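Local coordinates for uncharacterized protein (PDB 3KNY), which is of unknown function but, as a two-domain Bacteroides protein with a lipoprotein signal, is probably attached to the cell envelope, at residues Glu7-Asn12 with Thr209-Gly214; Trp46-Ser51 with Glu81-Gly86; Asp63-Arg68 with Ala98-Thr103; Leu168-Ser173 with Leu197-Gly202; Ala177-Tyr182 with Ala190-Gly195. All coordinates share one frame; numbering follows the deposited sequence.

Contact 1: residues Glu7-Asn12 with Thr209-Gly214; sequences EDWVVN and TVQKTG
V10 and T209 meet backbone to backbone at the tight end of this contact. D8 O and V10 O accept from T209 N and Q211 N, and between them V10 N donates to T209 O at 2.8 Å, the alternation of a parallel pair. V10 CG1 lies on the face it shares with V210 and K212, and both valines also rest on Y133 of strand 124-134. The lysine chain bends over V10 CG1, but K212 CE is modelled too close to V11 O for its placement to be trusted. The arrangement is a short parallel pairing: strand 7-10 runs along one edge of strand 204-217, whose other edge is held by strand 188-201, so the N-terminal strand closes on the last strand of the chain. On the opposite face, W9 and T209 stand side by side on the exposed side. In the conformer of W9 described here, one of two, T209 CG2 sits 3.9 Å above the centroid of the six-membered ring, 7° off its normal, a CH-pi contact. Q211 OE1 lies at the edge of the same ring, 3.5 Å from W9 CZ3, its amide turned 74° to the indole; both contacts are doubtful to the extent that the second conformer is occupied. Beyond V10 the regular pairing ends, and a side chain takes over: N12 OD1 accepts T213 N at 3.1 Å, the donor standing 64° above the carbonyl plane, while N12 ND2 donates to E92 O.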
# COMPACT_ATOMS: atom_id res chain seq x y z
N GLU A 7 24.05 -1.06 -10.09
CA GLU A 7 22.73 -1.47 -10.69
C GLU A 7 22.07 -2.60 -9.83
O GLU A 7 22.76 -3.48 -9.29
CB GLU A 7 22.86 -1.91 -12.16
N ASP A 8 20.75 -2.58 -9.68
CA ASP A 8 20.05 -3.48 -8.74
C ASP A 8 18.56 -3.57 -9.10
O ASP A 8 18.01 -2.67 -9.70
CB ASP A 8 20.25 -2.97 -7.30
CG ASP A 8 19.86 -4.01 -6.25
OD1 ASP A 8 20.31 -5.18 -6.35
OD2 ASP A 8 19.11 -3.65 -5.32
N TRP A 9 17.91 -4.68 -8.72
CA TRP A 9 16.54 -5.00 -9.13
C TRP A 9 15.65 -5.32 -7.94
O TRP A 9 16.00 -6.17 -7.17
CB TRP A 9 16.58 -6.26 -9.98
CG TRP A 9 16.81 -6.05 -11.42
CD1 TRP A 9 17.98 -5.71 -12.04
CD2 TRP A 9 15.83 -6.20 -12.44
NE1 TRP A 9 17.77 -5.63 -13.40
CE2 TRP A 9 16.46 -5.93 -13.67
CE3 TRP A 9 14.46 -6.54 -12.44
CZ2 TRP A 9 15.78 -5.99 -14.89
CZ3 TRP A 9 13.79 -6.59 -13.64
CH2 TRP A 9 14.45 -6.32 -14.85
N VAL A 10 14.49 -4.68 -7.83
CA VAL A 10 13.55 -4.92 -6.74
C VAL A 10 12.19 -5.27 -7.34
O VAL A 10 11.72 -4.61 -8.26
CB VAL A 10 13.46 -3.68 -5.83
CG1 VAL A 10 12.28 -3.74 -4.94
CG2 VAL A 10 14.74 -3.56 -5.00
N VAL A 11 11.58 -6.32 -6.81
CA VAL A 11 10.34 -6.87 -7.36
C VAL A 11 9.29 -6.99 -6.26
O VAL A 11 9.54 -6.70 -5.11
CB VAL A 11 10.59 -8.25 -8.02
CG1 VAL A 11 11.64 -8.12 -9.08
CG2 VAL A 11 10.97 -9.33 -6.99
N ASN A 12 8.10 -7.45 -6.63
CA ASN A 12 6.97 -7.47 -5.73
C ASN A 12 6.96 -8.75 -4.92
O ASN A 12 6.23 -9.69 -5.23
CB ASN A 12 5.68 -7.31 -6.50
CG ASN A 12 4.57 -6.78 -5.66
OD1 ASN A 12 4.73 -5.77 -4.98
ND2 ASN A 12 3.42 -7.44 -5.72
N THR A 209 15.96 -0.90 -10.57
CA THR A 209 14.77 -1.24 -11.34
C THR A 209 13.80 -1.67 -10.29
O THR A 209 14.14 -2.49 -9.47
CB THR A 209 15.04 -2.34 -12.37
OG1 THR A 209 15.98 -1.84 -13.32
CG2 THR A 209 13.79 -2.68 -13.14
N VAL A 210 12.62 -1.05 -10.29
CA VAL A 210 11.62 -1.29 -9.26
C VAL A 210 10.28 -1.72 -9.85
O VAL A 210 9.71 -1.02 -10.67
CB VAL A 210 11.38 -0.05 -8.43
CG1 VAL A 210 10.29 -0.32 -7.39
CG2 VAL A 210 12.70 0.41 -7.78
N GLN A 211 9.78 -2.87 -9.43
CA GLN A 211 8.47 -3.34 -9.86
C GLN A 211 7.68 -3.67 -8.60
O GLN A 211 7.96 -4.69 -7.97
CB GLN A 211 8.61 -4.56 -10.75
CG GLN A 211 9.33 -4.31 -12.03
CD GLN A 211 9.57 -5.60 -12.82
OE1 GLN A 211 10.47 -6.35 -12.56
NE2 GLN A 211 8.74 -5.83 -13.78
N LYS A 212 6.72 -2.82 -8.23
CA LYS A 212 5.94 -2.99 -7.00
C LYS A 212 4.48 -2.65 -7.14
O LYS A 212 4.11 -1.91 -8.03
CB LYS A 212 6.55 -2.12 -5.88
CG LYS A 212 7.95 -2.52 -5.53
CD LYS A 212 8.13 -2.86 -4.08
CE LYS A 212 8.89 -4.13 -3.95
NZ LYS A 212 9.08 -4.54 -2.56
N THR A 213 3.65 -3.18 -6.24
CA THR A 213 2.22 -2.91 -6.25
C THR A 213 1.72 -2.65 -4.82
O THR A 213 2.04 -3.38 -3.90
CB THR A 213 1.42 -4.06 -6.88
OG1 THR A 213 1.81 -4.21 -8.25
CG2 THR A 213 -0.08 -3.81 -6.84
N GLY A 214 0.97 -1.59 -4.67
CA GLY A 214 0.36 -1.25 -3.43
C GLY A 214 -1.15 -1.17 -3.62
O GLY A 214 -1.63 -0.68 -4.66

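Contact 2: residues Trp46-Ser51 with Glu81-Gly86; sequences WRTMSS and ERIEKG
Helix-to-helix packing at the C-terminal ends of helix 40-49 and helix 66-84 brings T48, M49 and S51 against I83. No hydrogen bond crosses, and the isoleucine does most of the touching. Its CG2 meets T48 CG2 at 4.0 Å: with OG1 beside the backbone N (chi1 -68°), the threonine methyl is left to face I83, and the two side chains run antiparallel alongside one another. I83 CD1 reaches further, to 3.7 Å from T48 O, and lies 4.4 Å from SE of M49, a selenomethionine, in a loose apolar contact. T48 O is in turn gripped twice by S51, through N and through OG, the hydroxyl lying in the carbonyl plane, and S51 OG also lies 4.0 Å from I83 CG2. An alanine in place of S51 would remove that hydroxyl and would probably leave T48 O with a single bond from S51 and I83 CG2 with a gap beside it. Just past the contact G86 closes helix 66-84 in a Schellman motif, with positive phi. M49 packs inward on I76 and I79 of the same helix and on I55 and L95 of strands 53-55 and 93-97, while W46, one turn earlier, lies on I97.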
# COMPACT_ATOMS: atom_id res chain seq x y z
N TRP A 46 -7.55 -9.75 10.02
CA TRP A 46 -6.21 -9.22 9.80
C TRP A 46 -5.14 -10.31 9.76
O TRP A 46 -4.27 -10.28 8.89
CB TRP A 46 -5.88 -8.16 10.84
CG TRP A 46 -6.73 -6.94 10.65
CD1 TRP A 46 -7.63 -6.43 11.54
CD2 TRP A 46 -6.80 -6.12 9.49
NE1 TRP A 46 -8.25 -5.32 11.00
CE2 TRP A 46 -7.76 -5.11 9.74
CE3 TRP A 46 -6.15 -6.13 8.25
CZ2 TRP A 46 -8.07 -4.11 8.82
CZ3 TRP A 46 -6.47 -5.14 7.32
CH2 TRP A 46 -7.41 -4.14 7.61
N ARG A 47 -5.18 -11.27 10.67
CA ARG A 47 -4.23 -12.38 10.60
C ARG A 47 -4.29 -13.04 9.21
O ARG A 47 -3.25 -13.29 8.61
CB ARG A 47 -4.46 -13.43 11.69
CG ARG A 47 -3.40 -14.57 11.65
CD ARG A 47 -3.85 -15.84 12.32
NE ARG A 47 -4.41 -15.54 13.63
CZ ARG A 47 -3.69 -15.19 14.69
NH1 ARG A 47 -2.36 -15.09 14.62
NH2 ARG A 47 -4.32 -14.93 15.84
N THR A 48 -5.50 -13.34 8.73
CA THR A 48 -5.67 -13.96 7.39
C THR A 48 -5.08 -13.06 6.29
O THR A 48 -4.38 -13.50 5.37
CB THR A 48 -7.16 -14.20 7.06
OG1 THR A 48 -7.68 -15.22 7.92
CG2 THR A 48 -7.36 -14.61 5.58
N MSE A 49 -5.39 -11.78 6.43
CA MSE A 49 -5.04 -10.74 5.50
C MSE A 49 -3.52 -10.58 5.47
O MSE A 49 -2.93 -10.41 4.41
CB MSE A 49 -5.74 -9.46 5.97
CG MSE A 49 -6.15 -8.54 4.89
SE MSE A 49 -7.60 -9.14 3.72
CE MSE A 49 -7.23 -7.59 2.59
N SER A 50 -2.88 -10.70 6.63
CA SER A 50 -1.43 -10.51 6.73
C SER A 50 -0.65 -11.67 6.10
O SER A 50 0.57 -11.61 6.00
CB SER A 50 -0.98 -10.35 8.20
OG SER A 50 -0.87 -11.61 8.85
N SER A 51 -1.36 -12.72 5.69
CA SER A 51 -0.71 -13.84 5.02
C SER A 51 -0.51 -13.55 3.53
O SER A 51 0.14 -14.33 2.84
CB SER A 51 -1.55 -15.09 5.15
OG SER A 51 -2.67 -15.04 4.29
N GLU A 81 -12.34 -14.20 2.42
CA GLU A 81 -13.07 -15.28 1.80
C GLU A 81 -12.36 -15.80 0.56
O GLU A 81 -12.33 -17.01 0.34
CB GLU A 81 -14.49 -14.84 1.45
CG GLU A 81 -15.31 -15.92 0.75
CD GLU A 81 -16.77 -15.90 1.14
OE1 GLU A 81 -17.18 -14.98 1.89
OE2 GLU A 81 -17.51 -16.82 0.70
N ARG A 82 -11.80 -14.90 -0.23
CA ARG A 82 -11.06 -15.30 -1.42
C ARG A 82 -9.73 -15.94 -1.09
O ARG A 82 -9.30 -16.85 -1.78
CB ARG A 82 -10.87 -14.12 -2.34
CG ARG A 82 -12.19 -13.61 -2.84
CD ARG A 82 -12.19 -12.14 -3.10
NE ARG A 82 -13.49 -11.81 -3.67
CZ ARG A 82 -13.82 -12.01 -4.94
NH1 ARG A 82 -12.95 -12.53 -5.80
NH2 ARG A 82 -15.03 -11.69 -5.35
N ILE A 83 -9.09 -15.44 -0.03
CA ILE A 83 -7.84 -16.04 0.44
C ILE A 83 -8.18 -17.44 0.89
O ILE A 83 -7.55 -18.38 0.47
CB ILE A 83 -7.16 -15.24 1.59
CG1 ILE A 83 -6.77 -13.84 1.10
CG2 ILE A 83 -5.93 -15.98 2.09
CD1 ILE A 83 -6.10 -12.93 2.14
N GLU A 84 -9.22 -17.58 1.72
CA GLU A 84 -9.65 -18.90 2.21
C GLU A 84 -10.10 -19.84 1.08
O GLU A 84 -9.79 -21.03 1.12
CB GLU A 84 -10.76 -18.78 3.27
CG GLU A 84 -10.26 -18.40 4.65
CD GLU A 84 -11.37 -17.92 5.59
OE1 GLU A 84 -12.54 -18.35 5.43
OE2 GLU A 84 -11.06 -17.11 6.50
N LYS A 85 -10.79 -19.30 0.08
CA LYS A 85 -11.27 -20.11 -1.06
C LYS A 85 -10.18 -20.55 -2.04
O LYS A 85 -10.50 -21.18 -3.04
CB LYS A 85 -12.39 -19.36 -1.82
CG LYS A 85 -13.72 -19.50 -1.09
CD LYS A 85 -14.86 -18.70 -1.69
CE LYS A 85 -16.14 -19.03 -0.92
NZ LYS A 85 -17.30 -18.20 -1.34
N GLY A 86 -8.92 -20.24 -1.76
CA GLY A 86 -7.80 -20.61 -2.63
C GLY A 86 -7.56 -19.65 -3.78
O GLY A 86 -6.67 -19.85 -4.61

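Contact 3: residues Asp63-Arg68 with Ala98-Thr103; sequences DISEKR and ADEDGT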
# COMPACT_ATOMS: atom_id res chain seq x y z
N ASP A 63 -10.05 8.10 14.98
CA ASP A 63 -11.43 7.71 15.25
C ASP A 63 -12.17 7.43 13.95
O ASP A 63 -12.31 8.31 13.11
CB ASP A 63 -12.13 8.81 16.03
CG ASP A 63 -11.40 9.18 17.31
OD1 ASP A 63 -10.65 8.34 17.84
OD2 ASP A 63 -11.59 10.33 17.77
N ILE A 64 -12.64 6.19 13.80
CA ILE A 64 -13.31 5.71 12.59
C ILE A 64 -14.80 5.59 12.86
O ILE A 64 -15.17 4.95 13.81
CB ILE A 64 -12.80 4.28 12.20
CG1 ILE A 64 -11.26 4.15 12.31
CG2 ILE A 64 -13.31 3.88 10.83
CD1 ILE A 64 -10.74 3.51 13.65
N SER A 65 -15.65 6.15 12.01
CA SER A 65 -17.10 6.00 12.21
C SER A 65 -17.54 4.56 12.02
O SER A 65 -16.80 3.73 11.50
CB SER A 65 -17.90 6.88 11.25
OG SER A 65 -18.12 6.22 10.02
N GLU A 66 -18.77 4.27 12.43
CA GLU A 66 -19.34 2.93 12.28
C GLU A 66 -19.60 2.65 10.80
O GLU A 66 -19.32 1.55 10.34
CB GLU A 66 -20.62 2.75 13.12
CG GLU A 66 -20.42 2.87 14.65
CD GLU A 66 -19.27 1.99 15.19
OE1 GLU A 66 -19.18 0.79 14.84
OE2 GLU A 66 -18.45 2.50 15.99
N LYS A 67 -20.08 3.65 10.06
CA LYS A 67 -20.26 3.50 8.61
C LYS A 67 -18.94 3.04 7.97
O LYS A 67 -18.92 2.14 7.13
CB LYS A 67 -20.71 4.82 7.96
CG LYS A 67 -21.13 4.70 6.48
CD LYS A 67 -20.83 5.97 5.64
CE LYS A 67 -19.31 6.14 5.41
NZ LYS A 67 -18.94 7.12 4.34
N ARG A 68 -17.84 3.67 8.40
CA ARG A 68 -16.51 3.37 7.88
C ARG A 68 -16.04 2.00 8.31
O ARG A 68 -15.58 1.22 7.48
CB ARG A 68 -15.51 4.44 8.32
CG ARG A 68 -14.10 4.24 7.78
CD ARG A 68 -14.06 4.21 6.25
NE ARG A 68 -12.70 4.02 5.72
CZ ARG A 68 -12.42 3.82 4.43
NH1 ARG A 68 -13.40 3.77 3.53
NH2 ARG A 68 -11.16 3.66 4.01
N ALA A 98 -7.41 3.93 3.57
CA ALA A 98 -7.57 5.37 3.44
C ALA A 98 -8.36 5.89 4.63
O ALA A 98 -9.12 5.14 5.27
CB ALA A 98 -8.28 5.72 2.17
N ASP A 99 -8.16 7.17 4.94
CA ASP A 99 -8.92 7.82 6.00
C ASP A 99 -10.37 8.03 5.55
O ASP A 99 -10.71 7.83 4.38
CB ASP A 99 -8.30 9.17 6.34
CG ASP A 99 -7.02 9.05 7.13
OD1 ASP A 99 -7.00 8.35 8.16
OD2 ASP A 99 -6.03 9.70 6.73
N GLU A 100 -11.20 8.45 6.49
CA GLU A 100 -12.59 8.77 6.19
C GLU A 100 -12.66 10.18 5.57
O GLU A 100 -13.64 10.49 4.88
CB GLU A 100 -13.48 8.63 7.45
CG GLU A 100 -14.93 8.17 7.19
CD GLU A 100 -15.72 7.83 8.47
OE1 GLU A 100 -15.12 7.73 9.56
OE2 GLU A 100 -16.95 7.63 8.38
N ASP A 101 -11.62 11.02 5.78
CA ASP A 101 -11.55 12.39 5.21
C ASP A 101 -12.10 12.38 3.78
O ASP A 101 -11.61 11.63 2.95
CB ASP A 101 -10.12 13.02 5.28
CG ASP A 101 -9.01 12.18 4.57
OD1 ASP A 101 -9.13 11.82 3.37
OD2 ASP A 101 -7.97 11.93 5.21
N GLY A 102 -13.13 13.16 3.51
CA GLY A 102 -13.82 13.11 2.21
C GLY A 102 -13.76 14.41 1.41
O GLY A 102 -12.66 14.90 1.13
N THR A 103 -14.95 14.91 1.05
CA THR A 103 -15.23 16.19 0.30
C THR A 103 -16.49 15.99 -0.55
O THR A 103 -16.86 14.85 -0.87
CB THR A 103 -14.07 16.74 -0.62
OG1 THR A 103 -13.16 17.54 0.15
CG2 THR A 103 -14.62 17.62 -1.75
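R68 and S65 close on E100 and A98, and the arginine can be followed from its root. R68 CB rests against the carboxylate carbon, 3.4 Å from E100 CD. R68 CG, anti to the backbone N (chi1 -178°), stays 4.0 Å from the same E100 CD. A bend at chi2 sends CD past E100 CG, the two chains heading opposite ways, and the extended remainder carries NE and CZ by A98 O. NH2 of R68 donates to A98 O at 2.8 Å, from above the carbonyl plane. The guanidinium and carboxylate planes are 22° apart, yet no salt bridge forms between them; R68 NH1 is instead paired with E71 and bonded to P218 O. What holds E100 is the N-terminus of helix 66-84. S65 is the N-cap: its OG accepts R68 N at 3.0 Å, an ordinary capping bond, and the same hydroxyl donates to E100 OE2. S65 N reaches the other oxygen, E100 OE1, at 3.0 Å on its syn side, so the carboxylate is gripped by the backbone and side chain of one serine. K67 NZ, 4.5 Å from E100 OE2, adds only a distant opposite charge. The helix end would probably favour the ionised acid.

Contact 4: residues Leu168-Ser173 with Leu197-Gly202; sequences LGNDPS and LSFKDG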
# COMPACT_ATOMS: atom_id res chain seq x y z
N LEU A 168 18.64 15.63 1.57
CA LEU A 168 19.07 16.49 0.46
C LEU A 168 20.32 15.87 -0.17
O LEU A 168 21.14 15.27 0.54
CB LEU A 168 19.44 17.89 0.99
CG LEU A 168 18.45 18.68 1.86
CD1 LEU A 168 19.10 19.98 2.32
CD2 LEU A 168 17.11 18.92 1.12
N GLY A 169 20.48 16.00 -1.47
CA GLY A 169 21.68 15.51 -2.12
C GLY A 169 21.48 14.26 -2.94
O GLY A 169 22.33 13.90 -3.73
N ASN A 170 20.34 13.59 -2.77
CA ASN A 170 20.04 12.43 -3.59
C ASN A 170 19.57 12.72 -5.01
O ASN A 170 19.86 11.95 -5.91
CB ASN A 170 19.03 11.55 -2.87
CG ASN A 170 19.64 10.88 -1.64
OD1 ASN A 170 18.97 10.69 -0.62
ND2 ASN A 170 20.91 10.51 -1.73
N ASP A 171 18.85 13.82 -5.24
CA ASP A 171 18.23 14.08 -6.56
C ASP A 171 17.62 12.87 -7.19
O ASP A 171 18.00 12.47 -8.29
CB ASP A 171 19.24 14.59 -7.58
CG ASP A 171 19.61 15.98 -7.36
OD1 ASP A 171 19.20 16.57 -6.32
OD2 ASP A 171 20.32 16.46 -8.26
N PRO A 172 16.68 12.24 -6.50
CA PRO A 172 16.13 11.06 -7.12
C PRO A 172 15.26 11.40 -8.33
O PRO A 172 14.67 12.45 -8.41
CB PRO A 172 15.33 10.41 -6.00
CG PRO A 172 15.07 11.47 -5.02
CD PRO A 172 16.12 12.51 -5.17
N SER A 173 15.14 10.43 -9.20
CA SER A 173 14.53 10.55 -10.49
C SER A 173 13.87 9.21 -10.82
O SER A 173 14.48 8.15 -10.61
CB SER A 173 15.66 10.75 -11.47
OG SER A 173 15.17 11.40 -12.59
N LEU A 197 14.64 3.82 -10.74
CA LEU A 197 14.89 4.92 -9.80
C LEU A 197 16.36 5.21 -9.90
O LEU A 197 17.16 4.28 -9.85
CB LEU A 197 14.54 4.50 -8.38
CG LEU A 197 14.85 5.43 -7.20
CD1 LEU A 197 14.01 6.74 -7.26
CD2 LEU A 197 14.65 4.66 -5.85
N SER A 198 16.71 6.48 -10.10
CA SER A 198 18.12 6.88 -10.16
C SER A 198 18.32 7.93 -9.12
O SER A 198 17.46 8.78 -8.95
CB SER A 198 18.48 7.50 -11.51
OG SER A 198 18.33 6.54 -12.52
N PHE A 199 19.45 7.86 -8.41
CA PHE A 199 19.83 8.90 -7.45
C PHE A 199 21.31 8.89 -7.17
O PHE A 199 22.04 7.93 -7.45
CB PHE A 199 19.02 8.79 -6.14
CG PHE A 199 19.27 7.52 -5.34
CD1 PHE A 199 20.24 7.48 -4.37
CD2 PHE A 199 18.48 6.41 -5.52
CE1 PHE A 199 20.45 6.33 -3.62
CE2 PHE A 199 18.70 5.25 -4.77
CZ PHE A 199 19.68 5.22 -3.82
N LYS A 200 21.77 10.01 -6.65
CA LYS A 200 23.16 10.16 -6.23
C LYS A 200 23.31 9.71 -4.78
O LYS A 200 22.50 10.07 -3.92
CB LYS A 200 23.59 11.63 -6.33
CG LYS A 200 23.62 12.22 -7.75
CD LYS A 200 24.76 11.65 -8.61
CE LYS A 200 26.12 12.32 -8.33
NZ LYS A 200 27.27 11.53 -8.88
N ASP A 201 24.33 8.89 -4.54
CA ASP A 201 24.83 8.59 -3.20
C ASP A 201 26.21 9.21 -3.13
O ASP A 201 27.21 8.50 -3.13
CB ASP A 201 24.94 7.08 -3.01
CG ASP A 201 25.50 6.69 -1.66
OD1 ASP A 201 25.45 7.51 -0.71
OD2 ASP A 201 25.99 5.55 -1.57
N GLY A 202 26.29 10.53 -3.09
CA GLY A 202 27.59 11.20 -3.13
C GLY A 202 28.12 11.06 -4.54
O GLY A 202 27.41 11.33 -5.50
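N170 and K200 pair where a loop leads into the short strand 173-175, which lies antiparallel to strand 188-201 in the mixed sheet. K200 N donates to N170 O (2.8 Å), and the asparagine answers with its side chain: N170 ND2 reaches K200 O at 2.7 Å, almost in line with the C=O and close to the plane of its own amide. Three residues on, S173 and S198 form a hydrogen-bonded pair, S198 N giving 2.8 Å to S173 O and S173 N 2.9 Å to S198 O. The loop needs three steps where the strand needs two, so D171 and P172 together stand opposite F199; D171 takes up the extra residue with positive phi. The second shell fixes the amide: N170 OD1 is hydrogen-bonded to S165 OG, which leaves ND2 turned toward the strand. With an alanine at N170, K200 O would probably lose its side-chain partner and S165 OG its acceptor. F199 touches the loop through its CB, 3.3 Å from N170 O, while its ring packs on P139 and edge-to-face with H135; strand 204-217 binds the other edge of its strand. P172 also packs on T163 of strand 154-164, its CB 4.0 Å from F199 CB and 4.1 Å from L197 CD1.

Contact 5: residues Ala177-Tyr182 with Ala190-Gly195; sequences ASSVSY and AASCSG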
# COMPACT_ATOMS: atom_id res chain seq x y z
N ALA A 177 7.13 3.17 -16.20
CA ALA A 177 5.66 3.06 -16.25
C ALA A 177 5.02 2.94 -14.85
O ALA A 177 5.67 2.63 -13.88
CB ALA A 177 5.24 1.85 -17.11
N SER A 178 3.73 3.20 -14.80
CA SER A 178 2.96 3.03 -13.59
C SER A 178 1.54 2.78 -14.04
O SER A 178 1.19 3.04 -15.18
CB SER A 178 3.03 4.27 -12.75
OG SER A 178 2.50 5.36 -13.50
N SER A 179 0.72 2.19 -13.19
CA SER A 179 -0.69 2.05 -13.50
C SER A 179 -1.54 2.16 -12.26
O SER A 179 -1.06 1.97 -11.16
CB SER A 179 -0.97 0.74 -14.20
OG SER A 179 -0.52 -0.30 -13.40
N VAL A 180 -2.81 2.48 -12.46
CA VAL A 180 -3.78 2.56 -11.38
C VAL A 180 -5.11 2.06 -11.89
O VAL A 180 -5.50 2.33 -13.02
CB VAL A 180 -3.95 3.97 -10.84
CG1 VAL A 180 -4.92 3.96 -9.68
CG2 VAL A 180 -2.61 4.51 -10.36
N SER A 181 -5.78 1.27 -11.09
CA SER A 181 -7.06 0.78 -11.47
C SER A 181 -7.83 0.37 -10.22
O SER A 181 -7.25 0.24 -9.15
CB SER A 181 -6.89 -0.40 -12.37
OG SER A 181 -6.57 -1.51 -11.58
N TYR A 182 -9.14 0.19 -10.36
CA TYR A 182 -9.95 -0.29 -9.26
C TYR A 182 -10.39 -1.73 -9.55
O TYR A 182 -10.98 -2.00 -10.59
CB TYR A 182 -11.14 0.63 -9.07
CG TYR A 182 -12.12 0.16 -8.03
CD1 TYR A 182 -11.77 0.08 -6.70
CD2 TYR A 182 -13.43 -0.19 -8.39
CE1 TYR A 182 -12.68 -0.35 -5.75
CE2 TYR A 182 -14.33 -0.61 -7.46
CZ TYR A 182 -13.96 -0.69 -6.14
OH TYR A 182 -14.87 -1.13 -5.21
N ALA A 190 -5.49 -0.48 -6.94
CA ALA A 190 -4.13 -1.05 -7.14
C ALA A 190 -3.31 -0.04 -7.87
O ALA A 190 -3.72 0.42 -8.92
CB ALA A 190 -4.17 -2.32 -8.00
N ALA A 191 -2.15 0.32 -7.31
CA ALA A 191 -1.22 1.25 -7.94
C ALA A 191 0.10 0.49 -8.11
O ALA A 191 0.56 -0.17 -7.16
CB ALA A 191 -1.01 2.52 -7.06
N SER A 192 0.68 0.54 -9.31
CA SER A 192 1.90 -0.20 -9.57
C SER A 192 2.91 0.66 -10.24
O SER A 192 2.56 1.64 -10.89
CB SER A 192 1.64 -1.39 -10.49
OG SER A 192 0.90 -2.38 -9.81
N CYS A 193 4.17 0.26 -10.12
CA CYS A 193 5.18 0.89 -10.91
C CYS A 193 6.10 -0.16 -11.47
O CYS A 193 6.21 -1.27 -10.94
CB CYS A 193 5.93 1.90 -10.09
SG CYS A 193 7.06 1.16 -8.93
N SER A 194 6.71 0.20 -12.59
CA SER A 194 7.70 -0.61 -13.24
C SER A 194 8.63 0.34 -14.00
O SER A 194 8.25 0.88 -15.01
CB SER A 194 7.02 -1.57 -14.19
OG SER A 194 8.00 -2.38 -14.81
N GLY A 195 9.82 0.55 -13.47
CA GLY A 195 10.71 1.59 -13.97
C GLY A 195 12.06 1.61 -13.24
O GLY A 195 12.43 0.65 -12.56
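A177, A190 and S192 are among the residues that bury the most surface here, and none of them does so with a long side chain. A177 sits in a hydrogen-bonded pair with S194: A177 N donates to S194 O at 2.8 Å, and A177 O receives S194 N. A177 CB lies 3.8 Å from S194 O. At the other end A190 is paired with S181 in the same way, A190 N giving 2.9 Å to S181 O and A190 O accepting S181 N at 3.1 Å. Between them S192 faces S179, with S192 N to S179 O at 2.9 Å, and S179 OG lies over S192 CB at 3.8 Å. A chi1 of 57° folds S179 OG back over its own main chain, alongside S192 without bonding to it; S192 OG is instead bonded to T213 OG1 of strand 204-217. A177, S179, S181, A190, S192 and S194 share one face, exposed along 177-182 and partly covered along 190-195. On the other face S178, V180, A191 and C193 alternate with them in non-hydrogen-bonded pairs. V180 CG2 touches A191 CB at 4.2 Å, and both turn toward the three-stranded sheet, V180 on V145 and I156, A191 on A143. The two strands are the arms of a beta hairpin, 177-183 with 188-201, antiparallel at 170°. With six backbone bonds and side chains mostly of alanine or serine size, cohesion here comes chiefly from the main chain, side-chain packing adding little beyond the V180 and A191 face.

Overall arrangement
Contacts 1, 4 and 5 belong to one mixed sheet: strand 188-201 serves both 4 and 5 and borders strand 204-217 of contact 1. Contacts 1 and 5 touch directly, for instance through V210 N with G195 O, a probable hydrogen bond, and both are surface contacts held mainly by backbone bonds. Contact 4, partly buried, mixes backbone pairing with an asparagine amide. Contacts 2 and 3, partly buried like it, instead sit toward the two ends of helix 66-84, with centres about 24 Å apart: the first is apolar and has no hydrogen bond across it, the second polar and charged at a helix cap. Contact 4 lies far from both, about 38 and 37 Å between centres.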